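Local atomic coordinates of tumor necrosis factor ligand superfamily member 9 (Mus musculus, PDB entry 6MKB), a protein that acts as a cytokine that binds the receptor TNFRSF9 (4-1BB) and induces the proliferation of activated peripheral blood T cells. Residues K67-F72 and N112-R117; K78-V83 and L105-M110; A89-D94 and A127-S132. One frame throughout, in Å; residues are numbered along the deposited sequence.

In the fold
The three contacts sample both ends of one TNF homology domain, whose antiparallel strands curl into a jelly-roll β-sandwich. Contacts 1 and 2 are neighbours, with centres 12 Å apart, and they pack directly where L68 CD1 lies 3.8 Å from V83 CG2. Contact 1 supplies two of the three sodium ligands, while contact 2 carries W82, beside the glycan on N23, and C108, whose disulfide reaches the second subunit of this dimer. Contact 3 sits on the other side of the chain's centre, its own centre about 30 Å from that of contact 1 and about 32 Å from that of contact 2. Strand 80-90 nevertheless serves contacts 2 and 3, tying the two ends together.

Contact 1. Residues K67-F72 and N112-R117; sequences KLSPTF and NKLVDR. With NA (sodium ion), chain O; SO4 (sulfate ion), chain N.
L68 and V115 face each other as an antiparallel hydrogen-bonded pair, and each commits its backbone N and O to the other. L68 N donates to V115 O over 2.8 Å, and V115 N returns the bond to L68 O over 2.9 Å at a nearly straight 172°. Both acceptors also receive a weaker CA-H contact, V115 O from K67 CA at 3.3 Å and L68 O from L114 CA. The pairing joins the end of strand 58-70 to the start of strand 115-125, adjacent strands in the β-sandwich of the TNF homology domain. On one face of this sheet L68 CB meets V115 CB, and W149 of strand 149-166 packs on both side chains. K67 and D116 occupy the other face as a non-hydrogen-bonded pair, their side chains alongside and pointing the same way. The extended lysine lays its methylenes along the carboxylate, K67 CE being 3.7 Å from D116 OD2, but K67 NZ stays 4.5 Å from D116 OD2, too far for a salt bridge. E65, also near D116, may raise the carboxylate's proton affinity, an effect the K67 ammonium would oppose. The backbone of K67 is satisfied elsewhere: its N bonds to T157 OG1, and its O binds the sodium ion at 2.8 Å. S69 OG, set beside its own backbone N (chi1 -65°), reaches the same sodium at 2.7 Å, and N155 O is the third protein ligand. L114 CD1 comes against this hydroxyl and against L68 O, an apolar methyl beside oxygens already engaged. Further along, P70 rests the CG and CD edge of its ring on the K113-L114 peptide, while N112 N donates over 2.8 Å to O1 of a sulfate ion that H77 also holds.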
loop_
_atom_site.group_PDB
_atom_site.type_symbol
_atom_site.label_atom_id
_atom_site.label_comp_id
_atom_site.label_asym_id
_atom_site.label_seq_id
_atom_site.Cartn_x
_atom_site.Cartn_y
_atom_site.Cartn_z
ATOM N N LYS B 67 -2.690 10.601 2.180
ATOM C CA LYS B 67 -1.940 11.330 3.193
ATOM C C LYS B 67 -2.820 12.486 3.649
ATOM O O LYS B 67 -2.992 13.452 2.911
ATOM C CB LYS B 67 -0.553 11.762 2.702
ATOM C CG LYS B 67 0.376 10.580 2.443
ATOM C CD LYS B 67 1.807 11.055 2.332
ATOM C CE LYS B 67 2.740 9.954 1.911
ATOM N NZ LYS B 67 4.093 10.478 1.611
ATOM N N LEU B 68 -3.488 12.306 4.801
ATOM C CA LEU B 68 -4.373 13.302 5.400
ATOM C C LEU B 68 -3.612 14.126 6.366
ATOM O O LEU B 68 -3.150 13.592 7.377
ATOM C CB LEU B 68 -5.536 12.636 6.162
ATOM C CG LEU B 68 -6.795 12.244 5.476
ATOM C CD1 LEU B 68 -7.786 11.816 6.529
ATOM C CD2 LEU B 68 -7.367 13.385 4.655
ATOM N N SER B 69 -3.516 15.417 6.107
ATOM C CA SER B 69 -2.805 16.343 6.983
ATOM C C SER B 69 -3.784 17.112 7.859
ATOM O O SER B 69 -4.714 17.723 7.320
ATOM C CB SER B 69 -1.962 17.306 6.163
ATOM O OG SER B 69 -0.930 16.613 5.482
ATOM N N PRO B 70 -3.576 17.127 9.204
ATOM C CA PRO B 70 -4.470 17.920 10.075
ATOM C C PRO B 70 -4.208 19.397 9.906
ATOM O O PRO B 70 -3.057 19.785 9.693
ATOM C CB PRO B 70 -4.116 17.442 11.490
ATOM C CG PRO B 70 -2.717 16.947 11.396
ATOM C CD PRO B 70 -2.509 16.453 9.988
ATOM N N THR B 71 -5.263 20.223 9.971
ATOM C CA THR B 71 -5.122 21.677 9.820
ATOM C C THR B 71 -5.051 22.374 11.186
ATOM O O THR B 71 -5.232 21.727 12.227
ATOM C CB THR B 71 -6.263 22.250 8.993
ATOM O OG1 THR B 71 -7.478 22.071 9.710
ATOM C CG2 THR B 71 -6.333 21.670 7.595
ATOM N N PHE B 72 -4.826 23.695 11.177
ATOM C CA PHE B 72 -4.776 24.529 12.379
ATOM C C PHE B 72 -6.010 24.320 13.274
ATOM O O PHE B 72 -5.853 24.245 14.498
ATOM C CB PHE B 72 -4.657 26.019 11.997
ATOM C CG PHE B 72 -4.511 26.936 13.186
ATOM C CD1 PHE B 72 -3.263 27.164 13.767
ATOM C CD2 PHE B 72 -5.621 27.559 13.746
ATOM C CE1 PHE B 72 -3.131 27.990 14.882
ATOM C CE2 PHE B 72 -5.491 28.349 14.881
ATOM C CZ PHE B 72 -4.245 28.564 15.436
ATOM N N ASN B 112 -4.337 14.205 16.540
ATOM C CA ASN B 112 -4.067 15.451 15.799
ATOM C C ASN B 112 -2.753 15.235 15.051
ATOM O O ASN B 112 -1.754 15.881 15.335
ATOM C CB ASN B 112 -3.965 16.612 16.799
ATOM C CG ASN B 112 -3.981 18.005 16.217
ATOM O OD1 ASN B 112 -4.170 18.977 16.958
ATOM N ND2 ASN B 112 -3.760 18.162 14.906
ATOM N N LYS B 113 -2.734 14.275 14.157
ATOM C CA LYS B 113 -1.512 13.832 13.528
ATOM C C LYS B 113 -1.799 13.414 12.077
ATOM O O LYS B 113 -2.951 13.166 11.732
ATOM C CB LYS B 113 -0.984 12.648 14.385
ATOM C CG LYS B 113 0.480 12.281 14.210
ATOM C CD LYS B 113 0.727 10.791 14.487
ATOM C CE LYS B 113 1.041 10.477 15.933
ATOM N NZ LYS B 113 0.918 9.017 16.220
ATOM N N LEU B 114 -0.763 13.400 11.219
ATOM C CA LEU B 114 -0.854 12.999 9.813
ATOM C C LEU B 114 -1.299 11.556 9.735
ATOM O O LEU B 114 -0.842 10.716 10.519
ATOM C CB LEU B 114 0.515 13.197 9.078
ATOM C CG LEU B 114 0.706 12.524 7.675
ATOM C CD1 LEU B 114 -0.015 13.292 6.553
ATOM C CD2 LEU B 114 2.199 12.308 7.358
ATOM N N VAL B 115 -2.222 11.279 8.821
ATOM C CA VAL B 115 -2.717 9.926 8.598
ATOM C C VAL B 115 -2.155 9.495 7.244
ATOM O O VAL B 115 -2.415 10.149 6.239
ATOM C CB VAL B 115 -4.273 9.824 8.680
ATOM C CG1 VAL B 115 -4.739 8.439 8.276
ATOM C CG2 VAL B 115 -4.800 10.171 10.073
ATOM N N ASP B 116 -1.342 8.443 7.234
ATOM C CA ASP B 116 -0.724 7.966 6.006
ATOM C C ASP B 116 -1.089 6.506 5.799
ATOM O O ASP B 116 -0.496 5.638 6.414
ATOM C CB ASP B 116 0.808 8.203 6.026
ATOM C CG ASP B 116 1.598 7.666 4.835
ATOM O OD1 ASP B 116 0.972 7.191 3.865
ATOM O OD2 ASP B 116 2.844 7.713 4.877
ATOM N N ARG B 117 -2.058 6.245 4.912
ATOM C CA ARG B 117 -2.555 4.900 4.588
ATOM C C ARG B 117 -2.348 4.572 3.109
ATOM O O ARG B 117 -2.554 5.425 2.255
ATOM C CB ARG B 117 -4.050 4.764 4.929
ATOM C CG ARG B 117 -4.373 4.991 6.368
ATOM C CD ARG B 117 -4.284 3.751 7.242
ATOM N NE ARG B 117 -5.238 3.859 8.354
ATOM C CZ ARG B 117 -4.958 4.396 9.543
ATOM N NH1 ARG B 117 -3.731 4.840 9.809
ATOM N NH2 ARG B 117 -5.891 4.464 10.483
HETATM NA NA NA O . -1.511 15.789 2.989
HETATM S S SO4 N . -3.164 14.735 20.171
HETATM O O1 SO4 N . -2.795 14.132 18.868
HETATM O O2 SO4 N . -4.336 15.630 20.023
HETATM O O3 SO4 N . -2.024 15.523 20.704
HETATM O O4 SO4 N . -3.501 13.637 21.109
#

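Contact 2. Residues K78-V83 and L105-M110; sequences KVQGWV and LFPCSM. With NAG (2-acetamido-2-deoxy-beta-D-glucopyranose), chain F; SO4 (sulfate ion), chain L.
The side chains of Q80 and P107 cross obliquely, Q80 OE1 of the flat carboxamide coming 3.5 Å from P107 CD while Q80 NE2 lies near P107 CG. The two aromatic rings have partners of their own. W82 presents its indole edge to the sugar, where NE1 donates to O7 of the N-acetylglucosamine at 2.9 Å and the acetamide carbon C7 lies in the ring plane; the F106 ring has a sulfate oxygen obliquely placed beside it. The setting is a TNF-fold β-sandwich, where the first residues of strand 80-90 meet the end of strand 100-105 and the loop that follows. G81 and L105 form an antiparallel hydrogen-bonded pair. G81 N reaches L105 O at 3.0 Å, in the carbonyl plane and on a lone pair, whereas L105 N meets G81 O at 2.7 Å from 38° above the plane of the G81 carbonyl. The chain turns a corner at G81, which has a positive phi of 133°, a conformation readily adopted by glycine.

With Q80 CG between its backbone N and carbonyl carbon (chi1 54°), the extended chain carries the carboxamide to P107; Q80 CB, set by the backbone, lies 3.2 Å from L105 O. M110 approaches the same CB from the loop with its sulfur, M110 SD being 3.8 Å from Q80 CB. Deeper in, L105 CD1 packs loosely on V83 CG2, and L139 of strand 129-140 also touches L105. A disulfide joins C108 to C108 of the second subunit, and C108 N donates to O2 of the sulfate at 2.8 Å.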
loop_
_atom_site.group_PDB
_atom_site.type_symbol
_atom_site.label_atom_id
_atom_site.label_comp_id
_atom_site.label_asym_id
_atom_site.label_seq_id
_atom_site.Cartn_x
_atom_site.Cartn_y
_atom_site.Cartn_z
ATOM N N LYS B 78 -12.519 15.500 18.461
ATOM C CA LYS B 78 -13.952 15.819 18.355
ATOM C C LYS B 78 -14.529 15.356 17.003
ATOM O O LYS B 78 -15.597 14.747 16.962
ATOM C CB LYS B 78 -14.199 17.336 18.535
ATOM C CG LYS B 78 -14.243 17.768 19.983
ATOM C CD LYS B 78 -14.194 19.280 20.117
ATOM C CE LYS B 78 -14.243 19.680 21.571
ATOM N NZ LYS B 78 -14.538 21.124 21.746
ATOM N N VAL B 79 -13.834 15.689 15.902
ATOM C CA VAL B 79 -14.263 15.367 14.552
ATOM C C VAL B 79 -14.045 13.880 14.263
ATOM O O VAL B 79 -12.913 13.401 14.247
ATOM C CB VAL B 79 -13.575 16.269 13.501
ATOM C CG1 VAL B 79 -13.902 15.813 12.089
ATOM C CG2 VAL B 79 -13.987 17.719 13.699
ATOM N N GLN B 80 -15.130 13.165 14.000
ATOM C CA GLN B 80 -15.078 11.743 13.702
ATOM C C GLN B 80 -15.862 11.445 12.407
ATOM O O GLN B 80 -16.471 12.348 11.814
ATOM C CB GLN B 80 -15.569 10.904 14.905
ATOM C CG GLN B 80 -16.935 11.269 15.430
ATOM C CD GLN B 80 -17.284 10.395 16.608
ATOM O OE1 GLN B 80 -17.433 9.180 16.496
ATOM N NE2 GLN B 80 -17.438 10.983 17.775
ATOM N N GLY B 81 -15.783 10.193 11.966
ATOM C CA GLY B 81 -16.407 9.727 10.742
ATOM C C GLY B 81 -15.441 8.905 9.919
ATOM O O GLY B 81 -14.803 7.988 10.436
ATOM N N TRP B 82 -15.321 9.224 8.621
ATOM C CA TRP B 82 -14.452 8.474 7.714
ATOM C C TRP B 82 -14.034 9.283 6.497
ATOM O O TRP B 82 -14.731 10.201 6.085
ATOM C CB TRP B 82 -15.140 7.165 7.259
ATOM C CG TRP B 82 -16.497 7.367 6.657
ATOM C CD1 TRP B 82 -17.701 7.285 7.299
ATOM C CD2 TRP B 82 -16.793 7.672 5.284
ATOM N NE1 TRP B 82 -18.729 7.521 6.413
ATOM C CE2 TRP B 82 -18.201 7.763 5.167
ATOM C CE3 TRP B 82 -16.003 7.886 4.139
ATOM C CZ2 TRP B 82 -18.835 8.087 3.959
ATOM C CZ3 TRP B 82 -16.634 8.177 2.938
ATOM C CH2 TRP B 82 -18.033 8.289 2.857
ATOM N N VAL B 83 -12.881 8.934 5.933
ATOM C CA VAL B 83 -12.342 9.545 4.713
ATOM C C VAL B 83 -11.938 8.402 3.784
ATOM O O VAL B 83 -11.295 7.443 4.215
ATOM C CB VAL B 83 -11.191 10.550 4.955
ATOM C CG1 VAL B 83 -10.796 11.247 3.648
ATOM C CG2 VAL B 83 -11.574 11.580 6.014
ATOM N N LEU B 105 -12.313 7.413 11.438
ATOM C CA LEU B 105 -11.894 8.282 12.535
ATOM C C LEU B 105 -12.836 8.074 13.719
ATOM O O LEU B 105 -14.006 8.379 13.594
ATOM C CB LEU B 105 -11.847 9.753 12.083
ATOM C CG LEU B 105 -10.856 10.129 10.974
ATOM C CD1 LEU B 105 -11.149 11.519 10.405
ATOM C CD2 LEU B 105 -9.431 10.100 11.480
ATOM N N PHE B 106 -12.341 7.457 14.823
ATOM C CA PHE B 106 -13.087 7.131 16.065
ATOM C C PHE B 106 -12.404 7.725 17.276
ATOM O O PHE B 106 -11.187 7.638 17.340
ATOM C CB PHE B 106 -13.184 5.607 16.343
ATOM C CG PHE B 106 -13.734 4.709 15.289
ATOM C CD1 PHE B 106 -15.110 4.606 15.091
ATOM C CD2 PHE B 106 -12.900 3.847 14.597
ATOM C CE1 PHE B 106 -15.634 3.727 14.135
ATOM C CE2 PHE B 106 -13.420 2.954 13.664
ATOM C CZ PHE B 106 -14.781 2.926 13.413
ATOM N N PRO B 107 -13.141 8.149 18.333
ATOM C CA PRO B 107 -12.481 8.726 19.529
ATOM C C PRO B 107 -11.361 7.876 20.139
ATOM O O PRO B 107 -10.375 8.405 20.655
ATOM C CB PRO B 107 -13.637 8.860 20.510
ATOM C CG PRO B 107 -14.781 9.170 19.630
ATOM C CD PRO B 107 -14.606 8.310 18.423
ATOM N N CYS B 108 -11.524 6.564 20.046
ATOM C CA CYS B 108 -10.629 5.522 20.497
ATOM C C CYS B 108 -9.184 5.753 20.013
ATOM O O CYS B 108 -8.253 5.760 20.816
ATOM C CB CYS B 108 -11.152 4.173 20.003
ATOM S SG CYS B 108 -10.164 2.764 20.536
ATOM N N SER B 109 -9.011 5.897 18.696
ATOM C CA SER B 109 -7.726 5.954 18.030
ATOM C C SER B 109 -7.471 7.285 17.306
ATOM O O SER B 109 -6.447 7.433 16.622
ATOM C CB SER B 109 -7.664 4.808 17.033
ATOM O OG SER B 109 -8.826 4.840 16.222
ATOM N N MET B 110 -8.377 8.258 17.465
ATOM C CA MET B 110 -8.237 9.576 16.832
ATOM C C MET B 110 -7.081 10.373 17.425
ATOM O O MET B 110 -6.937 10.372 18.641
ATOM C CB MET B 110 -9.527 10.369 17.026
ATOM C CG MET B 110 -10.443 10.338 15.835
ATOM S SD MET B 110 -12.112 10.804 16.359
ATOM C CE MET B 110 -11.891 12.471 16.639
HETATM C C1 NAG F . -23.510 10.872 4.586
HETATM C C2 NAG F . -23.510 9.691 5.561
HETATM C C3 NAG F . -24.804 9.638 6.387
HETATM C C4 NAG F . -25.139 10.982 7.039
HETATM C C5 NAG F . -25.112 12.110 5.995
HETATM C C6 NAG F . -25.241 13.490 6.637
HETATM C C7 NAG F . -22.310 7.582 5.124
HETATM C C8 NAG F . -22.212 6.419 4.178
HETATM N N2 NAG F . -23.275 8.455 4.834
HETATM O O3 NAG F . -24.695 8.641 7.408
HETATM O O4 NAG F . -26.423 10.890 7.680
HETATM O O5 NAG F . -23.887 12.088 5.252
HETATM O O6 NAG F . -24.868 14.489 5.688
HETATM O O7 NAG F . -21.561 7.685 6.087
HETATM S S SO4 L . -14.865 4.407 20.240
HETATM O O1 SO4 L . -15.687 3.624 19.280
HETATM O O2 SO4 L . -13.977 5.322 19.517
HETATM O O3 SO4 L . -15.735 5.185 21.147
HETATM O O4 SO4 L . -14.080 3.455 21.048
#

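Contact 3. Residues A89-D94 and A127-S132; sequences AKPQVD and AGHRLS
A89 sets its methyl against two side chains of the facing strand: A89 CB is 3.7 Å from L131 CD1, and it also lies at the edge of the H129 imidazole, near the ring plane. Its CA-H points at R130 O, the acceptor that the next residue uses more strongly. K90 forms the hydrogen-bonded antiparallel pair with R130. K90 N donates to R130 O at 2.8 Å, and R130 N answers to K90 O at 3.0 Å. K90 O takes a second bond at 2.7 Å from a water, which donates its other hydrogen to G128 O and so bridges the strands where direct pairing ends. K90 and R130 touch through their CB atoms. With CG anti to the carbonyl carbon (chi1 -64°) and the chain extended to NE, R130 then carries its guanidinium away from the facing strand to salt bridges with E51 and E46; K90 also pairs with E51, so the two cations are gathered by carboxylates.

P91 follows through a cis peptide, and its ring rides over one face of H129 in a CH-pi contact, P91 CD standing 3.7 Å from the ring centroid and 12° off the normal. V93 turns back toward the same imidazole, crossing it at about a right angle with V93 CG1 3.9 Å from H129 NE2; its side chain continues onto L123 and L125 of strand 115-125. The histidine is thus hemmed by a methyl, a proline and a valine, with K90 O near ND1 but poorly angled for a bond. The pairing belongs to the TNF β-sandwich, and G128 and H129, both opposite V54 of strand 51-54, form a G1 beta bulge.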
loop_
_atom_site.group_PDB
_atom_site.type_symbol
_atom_site.label_atom_id
_atom_site.label_comp_id
_atom_site.label_asym_id
_atom_site.label_seq_id
_atom_site.Cartn_x
_atom_site.Cartn_y
_atom_site.Cartn_z
ATOM N N ALA B 89 -13.211 3.258 -12.074
ATOM C CA ALA B 89 -12.775 2.603 -13.311
ATOM C C ALA B 89 -13.857 2.610 -14.395
ATOM O O ALA B 89 -15.027 2.325 -14.116
ATOM C CB ALA B 89 -12.350 1.172 -13.021
ATOM N N LYS B 90 -13.442 2.954 -15.635
ATOM C CA LYS B 90 -14.249 2.980 -16.861
ATOM C C LYS B 90 -13.572 2.095 -17.926
ATOM O O LYS B 90 -12.553 2.501 -18.471
ATOM C CB LYS B 90 -14.415 4.415 -17.380
ATOM C CG LYS B 90 -15.515 5.216 -16.709
ATOM C CD LYS B 90 -15.532 6.657 -17.212
ATOM C CE LYS B 90 -16.149 7.569 -16.191
ATOM N NZ LYS B 90 -15.989 8.999 -16.569
ATOM N N PRO B 91 -14.065 0.878 -18.223
ATOM C CA PRO B 91 -15.254 0.207 -17.662
ATOM C C PRO B 91 -14.973 -0.350 -16.253
ATOM O O PRO B 91 -13.836 -0.396 -15.809
ATOM C CB PRO B 91 -15.507 -0.920 -18.669
ATOM C CG PRO B 91 -14.132 -1.309 -19.109
ATOM C CD PRO B 91 -13.391 0.012 -19.217
ATOM N N GLN B 92 -16.013 -0.784 -15.578
ATOM C CA GLN B 92 -15.960 -1.411 -14.280
ATOM C C GLN B 92 -15.175 -2.716 -14.386
ATOM O O GLN B 92 -15.335 -3.453 -15.365
ATOM C CB GLN B 92 -17.418 -1.681 -13.885
ATOM C CG GLN B 92 -17.647 -2.193 -12.495
ATOM C CD GLN B 92 -18.839 -1.508 -11.908
ATOM O OE1 GLN B 92 -19.867 -2.138 -11.684
ATOM N NE2 GLN B 92 -18.735 -0.204 -11.661
ATOM N N VAL B 93 -14.339 -3.020 -13.402
ATOM C CA VAL B 93 -13.631 -4.303 -13.444
ATOM C C VAL B 93 -14.541 -5.331 -12.739
ATOM O O VAL B 93 -15.405 -4.921 -11.968
ATOM C CB VAL B 93 -12.179 -4.247 -12.885
ATOM C CG1 VAL B 93 -11.396 -3.065 -13.473
ATOM C CG2 VAL B 93 -12.164 -4.204 -11.364
ATOM N N ASP B 94 -14.385 -6.646 -13.037
ATOM C CA ASP B 94 -15.172 -7.793 -12.501
ATOM C C ASP B 94 -15.549 -7.680 -10.990
ATOM O O ASP B 94 -16.587 -8.213 -10.581
ATOM C CB ASP B 94 -14.407 -9.118 -12.728
ATOM C CG ASP B 94 -15.227 -10.396 -12.567
ATOM O OD1 ASP B 94 -16.301 -10.505 -13.213
ATOM O OD2 ASP B 94 -14.782 -11.299 -11.820
ATOM N N ALA B 127 -7.602 -2.373 -22.886
ATOM C CA ALA B 127 -6.977 -1.334 -23.695
ATOM C C ALA B 127 -7.913 -0.118 -23.719
ATOM O O ALA B 127 -9.083 -0.249 -24.068
ATOM C CB ALA B 127 -6.721 -1.853 -25.112
ATOM N N GLY B 128 -7.404 1.024 -23.279
ATOM C CA GLY B 128 -8.159 2.270 -23.206
ATOM C C GLY B 128 -8.856 2.462 -21.880
ATOM O O GLY B 128 -9.738 3.318 -21.765
ATOM N N HIS B 129 -8.466 1.667 -20.867
ATOM C CA HIS B 129 -9.045 1.713 -19.521
ATOM C C HIS B 129 -8.779 3.076 -18.891
ATOM O O HIS B 129 -7.668 3.597 -18.971
ATOM C CB HIS B 129 -8.501 0.573 -18.633
ATOM C CG HIS B 129 -9.560 -0.139 -17.857
ATOM N ND1 HIS B 129 -10.281 0.502 -16.874
ATOM C CD2 HIS B 129 -9.977 -1.419 -17.933
ATOM C CE1 HIS B 129 -11.113 -0.400 -16.388
ATOM N NE2 HIS B 129 -10.974 -1.567 -16.997
ATOM N N ARG B 130 -9.823 3.670 -18.320
ATOM C CA ARG B 130 -9.778 4.996 -17.707
ATOM C C ARG B 130 -9.998 4.836 -16.217
ATOM O O ARG B 130 -10.914 4.122 -15.787
ATOM C CB ARG B 130 -10.820 5.943 -18.348
ATOM C CG ARG B 130 -10.503 6.192 -19.804
ATOM C CD ARG B 130 -11.594 6.916 -20.528
ATOM N NE ARG B 130 -11.031 7.498 -21.735
ATOM C CZ ARG B 130 -10.543 8.726 -21.831
ATOM N NH1 ARG B 130 -10.612 9.561 -20.799
ATOM N NH2 ARG B 130 -9.940 9.118 -22.942
ATOM N N LEU B 131 -9.109 5.453 -15.436
ATOM C CA LEU B 131 -9.089 5.377 -13.986
ATOM C C LEU B 131 -9.006 6.779 -13.395
ATOM O O LEU B 131 -8.101 7.535 -13.719
ATOM C CB LEU B 131 -7.863 4.543 -13.565
ATOM C CG LEU B 131 -8.001 3.080 -13.106
ATOM C CD1 LEU B 131 -8.954 2.289 -13.903
ATOM C CD2 LEU B 131 -6.666 2.381 -13.170
ATOM N N SER B 132 -9.972 7.142 -12.577
ATOM C CA SER B 132 -9.998 8.412 -11.867
ATOM C C SER B 132 -10.136 8.085 -10.368
ATOM O O SER B 132 -10.428 6.933 -10.016
ATOM C CB SER B 132 -11.112 9.326 -12.388
ATOM O OG SER B 132 -12.412 8.904 -12.021
HETATM O O HOH W 1 -12.350 3.226 -21.014
#